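Local coordinates for nucleoside phosphorylase, putative (Trypanosoma brucei, PDB 3BJE), which acts as a homodimeric uridine phosphorylase, using phosphate to split uridine into uracil and ribose 1-phosphate, at residues Gly60-Asp65 and Thr86-Ile91; Ile67-Asp72 and Ile76-Gly81. One frame throughout, in Å; residues are numbered along the deposited sequence.

In the fold
Both contacts involve the meander of strands 69-73, 76-83 and 86-92 in the nucleoside phosphorylase fold, and their centres lie about 9 Å apart. Contact 1 sets the loop that follows helix 54-59 against strand 86-92, whereas contact 2 is the hairpin pairing of strands 69-73 and 76-83. The two meet where strands 76-83 and 86-92 run side by side: V90 N is 2.9 Å from A79 O, and T89 OG1 is 2.7 Å from T80 OG1. Neither contact forms the substrate pocket. The side chain of V90 is about 10 Å from bound ribose 1-phosphate, while that of I76 comes within about 5 Å of the side chain of calcium ligand N99.

Contact 1. Residues Gly60-Asp65 and Thr86-Ile91; sequences GYFDKD and TPVTVI
F62 meets V88 and V90 where the loop after helix 54-59 passes over a strand of the beta meander in this nucleoside phosphorylase fold. The contact is small and apolar, burying 155 Å² in all, and one aromatic ring supplies nearly everything on the loop side. From the backbone, F62 CB already heads toward strand 86-92. With CG anti to the carbonyl carbon (chi1 -66°), the ring continues in that direction. Its CB, CG and two CD atoms stand back from the strand, the CD2 side lying beside I67, so the touching is left to the outer half of the ring. F62 CE1 reaches V88 CG1 at 4.2 Å, a value that applies to one of two deposited conformers of that valine. The other epsilon carbon, F62 CE2, lies 4.0 Å from V88 O, the carbonyl of a residue that also pairs with G81 in the neighbouring strand. V88 and V90, two residues apart, both send their CB atoms toward the loop, whereas the CB of T89 between them points away from it.

Beyond the ring, V88 also packs on L346 of helix 329-348, and V90 on V55 and I58 of helix 54-59. One residue beyond the phenylalanine, D63 binds K84 N through OD1 and G85 N through OD2, tying the loop to the turn that leads into the strand. The ring ends at F62 CZ, and F62 CZ approaches V90 CG1 obliquely at 3.9 Å; that methyl sits between the valine's own backbone N and carbonyl carbon (chi1 54°).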
loop_
_atom_site.group_PDB
_atom_site.type_symbol
_atom_site.label_atom_id
_atom_site.label_comp_id
_atom_site.label_asym_id
_atom_site.label_seq_id
_atom_site.Cartn_x
_atom_site.Cartn_y
_atom_site.Cartn_z
ATOM N N GLY A 60 -7.722 12.264 21.280
ATOM C CA GLY A 60 -8.623 13.100 22.070
ATOM C C GLY A 60 -9.330 12.336 23.176
ATOM O O GLY A 60 -9.809 12.936 24.130
ATOM N N TYR A 61 -9.400 11.014 23.044
ATOM C CA TYR A 61 -10.002 10.147 24.062
ATOM C C TYR A 61 -8.999 9.674 25.109
ATOM O O TYR A 61 -9.388 9.064 26.098
ATOM C CB TYR A 61 -10.666 8.920 23.411
ATOM C CG TYR A 61 -11.918 9.261 22.649
ATOM C CD1 TYR A 61 -11.857 9.643 21.323
ATOM C CD2 TYR A 61 -13.167 9.214 23.263
ATOM C CE1 TYR A 61 -13.000 9.970 20.612
ATOM C CE2 TYR A 61 -14.328 9.538 22.560
ATOM C CZ TYR A 61 -14.235 9.913 21.232
ATOM O OH TYR A 61 -15.376 10.242 20.529
ATOM N N PHE A 62 -7.706 9.934 24.899
ATOM C CA PHE A 62 -6.711 9.612 25.906
ATOM C C PHE A 62 -6.943 10.470 27.141
ATOM O O PHE A 62 -7.535 11.550 27.068
ATOM C CB PHE A 62 -5.283 9.847 25.394
ATOM C CG PHE A 62 -4.849 8.921 24.260
ATOM C CD1 PHE A 62 -5.618 7.837 23.856
ATOM C CD2 PHE A 62 -3.622 9.133 23.632
ATOM C CE1 PHE A 62 -5.192 7.011 22.823
ATOM C CE2 PHE A 62 -3.194 8.303 22.615
ATOM C CZ PHE A 62 -3.972 7.240 22.216
ATOM N N ASP A 63 -6.472 9.974 28.274
ATOM C CA ASP A 63 -6.559 10.688 29.540
ATOM C C ASP A 63 -6.004 12.109 29.399
ATOM O O ASP A 63 -5.036 12.328 28.677
ATOM C CB ASP A 63 -5.773 9.936 30.616
ATOM C CG ASP A 63 -6.290 8.529 30.858
ATOM O OD1 ASP A 63 -7.499 8.296 30.659
ATOM O OD2 ASP A 63 -5.479 7.675 31.281
ATOM N N LYS A 64 -6.629 13.064 30.082
ATOM C CA LYS A 64 -6.275 14.478 29.952
ATOM C C LYS A 64 -4.783 14.697 30.218
ATOM O O LYS A 64 -4.238 14.201 31.207
ATOM C CB LYS A 64 -7.158 15.332 30.873
ATOM C CG LYS A 64 -6.775 16.816 30.962
ATOM C CD LYS A 64 -7.834 17.617 31.756
ATOM C CE LYS A 64 -7.288 18.918 32.367
ATOM N NZ LYS A 64 -6.559 18.759 33.680
ATOM N N ASP A 65 -4.137 15.421 29.301
ATOM C CA ASP A 65 -2.713 15.782 29.390
ATOM C C ASP A 65 -1.761 14.588 29.446
ATOM O O ASP A 65 -0.621 14.717 29.894
ATOM C CB ASP A 65 -2.474 16.729 30.572
ATOM C CG ASP A 65 -3.250 18.032 30.434
ATOM O OD1 ASP A 65 -3.411 18.495 29.281
ATOM O OD2 ASP A 65 -3.703 18.571 31.463
ATOM N N THR A 86 -3.686 3.259 31.489
ATOM C CA THR A 86 -2.853 2.305 30.758
ATOM C C THR A 86 -2.238 2.962 29.517
ATOM O O THR A 86 -2.949 3.614 28.753
ATOM C CB THR A 86 -3.696 1.106 30.312
ATOM O OG1 THR A 86 -4.184 0.428 31.487
ATOM C CG2 THR A 86 -2.883 0.137 29.436
ATOM N N PRO A 87 -0.917 2.811 29.319
ATOM C CA PRO A 87 -0.308 3.369 28.111
ATOM C C PRO A 87 -0.889 2.807 26.833
ATOM O O PRO A 87 -1.073 1.587 26.699
ATOM C CB PRO A 87 1.157 2.957 28.239
ATOM C CG PRO A 87 1.365 2.834 29.714
ATOM C CD PRO A 87 0.099 2.190 30.184
ATOM N N VAL A 88 -1.163 3.714 25.907
ATOM C CA VAL A 88 -1.634 3.341 24.573
ATOM C C VAL A 88 -0.984 4.259 23.541
ATOM O O VAL A 88 -0.720 5.438 23.814
ATOM C CB VAL A 88 -3.173 3.417 24.457
ATOM C CG1 VAL A 88 -3.633 3.068 23.020
ATOM C CG2 VAL A 88 -3.839 2.488 25.467
ATOM N N THR A 89 -0.698 3.694 22.374
ATOM C CA THR A 89 -0.194 4.458 21.222
ATOM C C THR A 89 -1.168 4.259 20.052
ATOM O O THR A 89 -1.584 3.135 19.784
ATOM C CB THR A 89 1.211 3.975 20.773
ATOM O OG1 THR A 89 2.139 4.160 21.840
ATOM C CG2 THR A 89 1.715 4.743 19.533
ATOM N N VAL A 90 -1.548 5.356 19.396
ATOM C CA VAL A 90 -2.327 5.265 18.140
ATOM C C VAL A 90 -1.352 5.604 17.014
ATOM O O VAL A 90 -0.580 6.561 17.141
ATOM C CB VAL A 90 -3.591 6.173 18.117
ATOM C CG1 VAL A 90 -3.270 7.633 18.420
ATOM C CG2 VAL A 90 -4.342 6.028 16.770
ATOM N N ILE A 91 -1.365 4.777 15.963
ATOM C CA ILE A 91 -0.509 4.924 14.794
ATOM C C ILE A 91 -1.361 4.861 13.530
ATOM O O ILE A 91 -2.171 3.924 13.378
ATOM C CB ILE A 91 0.542 3.787 14.692
ATOM C CG1 ILE A 91 1.475 3.821 15.901
ATOM C CG2 ILE A 91 1.331 3.891 13.389
ATOM C CD1 ILE A 91 2.445 2.644 15.977
#

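Contact 2. Residues Ile67-Asp72 and Ile76-Gly81; sequences IRASRD and IRFATG
A69 pairs with T80 and R71 with F78 as the hydrogen-bonded pairs of an antiparallel beta hairpin, alternating with the non-hydrogen-bonded pairs S70-A79 and D72-R77. T80 N to A69 O is short (2.9 Å), but R68 N replaces A69 N in bonding T80 O, so R68 and A69 face T80 as a classic beta bulge. R71 N to F78 O is longer, at 3.3 Å, and the donor is tilted from the carbonyl plane.

The ionic contact lies on the face of S70 and A79. Bent at chi3 (58°), R77 brings NE to 3.2 Å from D72 OD1 and 3.1 Å from D72 OD2. OD1 lies in the guanidinium plane but is approached from above the carboxylate, the two planes being 76° apart. A water joins OD1 to F78 O, and R77 NH2 has a second acidic partner in D56.

In the apolar group, the F78 ring reaches over strand 69-73, with S70 CA above one face, 3.9 Å from the centroid. F78 CE1 meets A69 CB, also at 3.9 Å.

Strand 76-83 is the middle one: its other edge pairs with strand 86-92, F78 packs on T89 and I91, and R77 rests on V55 of helix 54-59.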
loop_
_atom_site.group_PDB
_atom_site.type_symbol
_atom_site.label_atom_id
_atom_site.label_comp_id
_atom_site.label_asym_id
_atom_site.label_seq_id
_atom_site.Cartn_x
_atom_site.Cartn_y
_atom_site.Cartn_z
ATOM N N ILE A 67 -0.759 12.766 26.721
ATOM C CA ILE A 67 0.044 12.610 25.510
ATOM C C ILE A 67 1.461 13.074 25.791
ATOM O O ILE A 67 1.681 14.231 26.139
ATOM C CB ILE A 67 -0.554 13.344 24.306
ATOM C CG1 ILE A 67 -1.917 12.735 23.973
ATOM C CG2 ILE A 67 0.384 13.241 23.092
ATOM C CD1 ILE A 67 -2.691 13.502 22.936
ATOM N N ARG A 68 2.401 12.138 25.691
ATOM C CA ARG A 68 3.797 12.377 26.089
ATOM C C ARG A 68 4.783 12.313 24.926
ATOM O O ARG A 68 5.935 12.707 25.079
ATOM C CB ARG A 68 4.222 11.375 27.172
ATOM C CG ARG A 68 4.296 9.922 26.700
ATOM C CD ARG A 68 4.649 8.988 27.837
ATOM N NE ARG A 68 4.779 7.592 27.416
ATOM C CZ ARG A 68 5.870 7.074 26.861
ATOM N NH1 ARG A 68 6.936 7.833 26.654
ATOM N NH2 ARG A 68 5.891 5.787 26.523
ATOM N N ALA A 69 4.330 11.818 23.780
ATOM C CA ALA A 69 5.165 11.654 22.592
ATOM C C ALA A 69 4.254 11.621 21.382
ATOM O O ALA A 69 3.188 11.033 21.429
ATOM C CB ALA A 69 5.969 10.367 22.679
ATOM N N SER A 70 4.663 12.290 20.315
ATOM C CA SER A 70 3.934 12.270 19.060
ATOM C C SER A 70 4.792 12.846 17.954
ATOM O O SER A 70 5.599 13.772 18.184
ATOM C CB SER A 70 2.648 13.080 19.159
ATOM O OG SER A 70 2.929 14.432 19.467
ATOM N N ARG A 71 4.626 12.294 16.756
ATOM C CA ARG A 71 5.355 12.777 15.594
ATOM C C ARG A 71 4.652 12.331 14.326
ATOM O O ARG A 71 4.019 11.285 14.306
ATOM C CB ARG A 71 6.807 12.291 15.615
ATOM C CG ARG A 71 7.663 12.935 14.541
ATOM C CD ARG A 71 9.150 12.724 14.759
ATOM N NE ARG A 71 9.874 12.908 13.498
ATOM C CZ ARG A 71 11.178 12.678 13.324
ATOM N NH1 ARG A 71 11.932 12.249 14.329
ATOM N NH2 ARG A 71 11.732 12.864 12.127
ATOM N N ASP A 72 4.774 13.140 13.271
ATOM C CA ASP A 72 4.134 12.894 11.982
ATOM C C ASP A 72 5.190 12.776 10.879
ATOM O O ASP A 72 6.172 13.527 10.893
ATOM C CB ASP A 72 3.198 14.054 11.645
ATOM C CG ASP A 72 2.115 14.271 12.688
ATOM O OD1 ASP A 72 1.994 13.475 13.649
ATOM O OD2 ASP A 72 1.355 15.248 12.538
ATOM N N ILE A 76 2.356 8.405 8.105
ATOM C CA ILE A 76 2.600 7.667 9.349
ATOM C C ILE A 76 2.681 8.632 10.539
ATOM O O ILE A 76 3.672 9.319 10.730
ATOM C CB ILE A 76 3.893 6.823 9.246
ATOM C CG1 ILE A 76 3.939 6.029 7.925
ATOM C CG2 ILE A 76 4.029 5.877 10.450
ATOM C CD1 ILE A 76 2.765 5.134 7.709
ATOM N N ARG A 77 1.601 8.682 11.318
ATOM C CA ARG A 77 1.498 9.551 12.492
ATOM C C ARG A 77 1.351 8.696 13.736
ATOM O O ARG A 77 0.737 7.636 13.678
ATOM C CB ARG A 77 0.288 10.467 12.379
ATOM C CG ARG A 77 0.242 11.326 11.153
ATOM C CD ARG A 77 -0.972 12.257 11.236
ATOM N NE ARG A 77 -0.903 13.078 12.445
ATOM C CZ ARG A 77 -1.926 13.676 13.049
ATOM N NH1 ARG A 77 -3.173 13.567 12.599
ATOM N NH2 ARG A 77 -1.686 14.389 14.137
ATOM N N PHE A 78 1.894 9.145 14.860
ATOM C CA PHE A 78 1.628 8.483 16.130
ATOM C C PHE A 78 1.415 9.479 17.259
ATOM O O PHE A 78 1.844 10.641 17.211
ATOM C CB PHE A 78 2.726 7.475 16.499
ATOM C CG PHE A 78 3.854 8.066 17.289
ATOM C CD1 PHE A 78 3.847 8.028 18.672
ATOM C CD2 PHE A 78 4.934 8.665 16.637
ATOM C CE1 PHE A 78 4.867 8.578 19.397
ATOM C CE2 PHE A 78 5.969 9.224 17.364
ATOM C CZ PHE A 78 5.934 9.189 18.740
ATOM N N ALA A 79 0.758 8.985 18.299
ATOM C CA ALA A 79 0.634 9.711 19.566
ATOM C C ALA A 79 0.529 8.674 20.657
ATOM O O ALA A 79 -0.185 7.682 20.504
ATOM C CB ALA A 79 -0.607 10.605 19.563
ATOM N N THR A 80 1.206 8.927 21.765
ATOM C CA THR A 80 1.237 8.004 22.896
ATOM C C THR A 80 0.789 8.739 24.141
ATOM O O THR A 80 1.368 9.758 24.490
ATOM C CB THR A 80 2.668 7.461 23.098
ATOM O OG1 THR A 80 3.030 6.703 21.932
ATOM C CG2 THR A 80 2.746 6.592 24.359
ATOM N N GLY A 81 -0.257 8.225 24.785
ATOM C CA GLY A 81 -0.735 8.753 26.062
ATOM C C GLY A 81 -1.165 7.581 26.917
ATOM O O GLY A 81 -0.548 6.522 26.867
HETATM O O HOH W 1 2.175 6.574 27.816
HETATM O O HOH W 2 5.723 9.039 12.728
HETATM O O HOH W 3 0.872 12.860 15.984
#